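Local coordinates for protein transcriptional regulator (Pyrococcus horikoshii, PDB 1UDD) that is named a transcriptional regulator and belongs to the all-helical TenA family, its four chains forming the assembly, at residues E145-K148 and D149-R152. Numbering follows the deposited sequence.
Sequences EYHK and DKLR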
# COMPACT_ATOMS: atom_id res chain seq x y z
N GLU A 145 1.62 -34.52 -8.55
CA GLU A 145 0.95 -35.70 -8.01
C GLU A 145 0.18 -36.38 -9.14
O GLU A 145 0.26 -37.59 -9.32
CB GLU A 145 -0.01 -35.29 -6.88
CG GLU A 145 -0.84 -36.41 -6.27
CD GLU A 145 -0.00 -37.50 -5.63
OE1 GLU A 145 1.07 -37.18 -5.08
OE2 GLU A 145 -0.42 -38.69 -5.65
N TYR A 146 -0.52 -35.58 -9.93
CA TYR A 146 -1.32 -36.06 -11.05
C TYR A 146 -0.52 -36.80 -12.13
O TYR A 146 -1.00 -37.77 -12.71
CB TYR A 146 -2.04 -34.88 -11.71
CG TYR A 146 -3.08 -35.26 -12.75
CD1 TYR A 146 -4.43 -35.38 -12.40
CD2 TYR A 146 -2.73 -35.47 -14.08
CE1 TYR A 146 -5.40 -35.70 -13.34
CE2 TYR A 146 -3.69 -35.80 -15.04
CZ TYR A 146 -5.02 -35.91 -14.66
OH TYR A 146 -5.98 -36.18 -15.61
N HIS A 147 0.69 -36.31 -12.41
CA HIS A 147 1.55 -36.92 -13.44
C HIS A 147 2.75 -37.65 -12.85
O HIS A 147 3.75 -37.88 -13.52
CB HIS A 147 2.03 -35.83 -14.41
CG HIS A 147 0.93 -35.17 -15.18
ND1 HIS A 147 0.26 -35.81 -16.20
CD2 HIS A 147 0.40 -33.93 -15.09
CE1 HIS A 147 -0.65 -34.99 -16.70
NE2 HIS A 147 -0.58 -33.84 -16.05
N LYS A 148 2.63 -38.01 -11.57
CA LYS A 148 3.64 -38.71 -10.80
C LYS A 148 4.31 -39.86 -11.57
O LYS A 148 5.54 -39.93 -11.67
CB LYS A 148 2.96 -39.26 -9.55
CG LYS A 148 3.82 -39.54 -8.36
CD LYS A 148 2.92 -40.06 -7.24
CE LYS A 148 3.52 -39.81 -5.87
NZ LYS A 148 2.62 -40.27 -4.79
N ASP A 149 3.49 -40.76 -12.10
CA ASP A 149 3.98 -41.91 -12.85
C ASP A 149 4.79 -41.51 -14.09
O ASP A 149 5.89 -42.02 -14.31
CB ASP A 149 2.81 -42.82 -13.24
CG ASP A 149 1.65 -42.05 -13.87
OD1 ASP A 149 1.22 -41.01 -13.31
OD2 ASP A 149 1.15 -42.49 -14.93
N LYS A 150 4.24 -40.60 -14.89
CA LYS A 150 4.91 -40.12 -16.09
C LYS A 150 6.27 -39.52 -15.74
O LYS A 150 7.23 -39.63 -16.50
CB LYS A 150 4.10 -39.03 -16.79
CG LYS A 150 2.75 -39.42 -17.35
CD LYS A 150 2.22 -38.26 -18.20
CE LYS A 150 0.84 -38.56 -18.76
NZ LYS A 150 -0.15 -38.76 -17.67
N LEU A 151 6.33 -38.86 -14.59
CA LEU A 151 7.57 -38.23 -14.17
C LEU A 151 8.63 -39.26 -13.87
O LEU A 151 9.74 -39.19 -14.41
CB LEU A 151 7.32 -37.35 -12.94
CG LEU A 151 8.32 -36.22 -12.69
CD1 LEU A 151 7.90 -35.47 -11.46
CD2 LEU A 151 9.72 -36.76 -12.51
N ARG A 152 8.30 -40.22 -13.01
CA ARG A 152 9.25 -41.26 -12.64
C ARG A 152 9.72 -42.06 -13.85
O ARG A 152 10.57 -42.94 -13.75
CB ARG A 152 8.64 -42.22 -11.59
CG ARG A 152 7.61 -43.21 -12.13
CD ARG A 152 7.48 -44.44 -11.21
NE ARG A 152 6.25 -44.48 -10.43
CZ ARG A 152 5.90 -43.57 -9.52
NH1 ARG A 152 6.68 -42.53 -9.26
NH2 ARG A 152 4.77 -43.71 -8.85
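H147 and K150 meet at the joint where helix 126-146 breaks and the short helix 148-151 starts. H147 leaves helical geometry at the end of the first helix and sits at the N-cap position of the second, and its carbonyl O accepts a hydrogen bond from L151 N at 3.0 Å, closing the first turn of the new helix. One residue on, R152 N reaches K148 O at 3.1 Å with a nearly straight N-H...O angle of 170°.

The tight side is built round the H147 imidazole. K150 runs out extended and then bends at its last torsion (chi4 62°), which brings NZ to the ring edge, close to its plane, for a weak hydrogen bond to ND1 at 3.3 Å. CD2 of the Y146 ring lies over the centre of one imidazole face. On the far nitrogen, NE2 is hydrogen-bonded to F21 O; this bond, helped by the weak one from K150, probably fixes the ring's rotation. L151 is the second buried residue, packed on the backbone of the break with its CB 3.4 Å from K148 O.

The other side is looser and faces solvent, with E145 and R152 exposed. K148 stretches back across the break to E145, where NZ and OE1 form a long, weak salt bridge of 3.5 Å. A bend at chi3 (107°) turns one guanidinium face of R152 over D149 CA, a pose that a crystal neighbour touching R152 may influence.

Around this kink, Y146 stacks on F21, H147 packs against V26, V27 and Y30 of helix 24-31, and L151 reaches R160 and K164 of helix 157-164, joining the break to both helices.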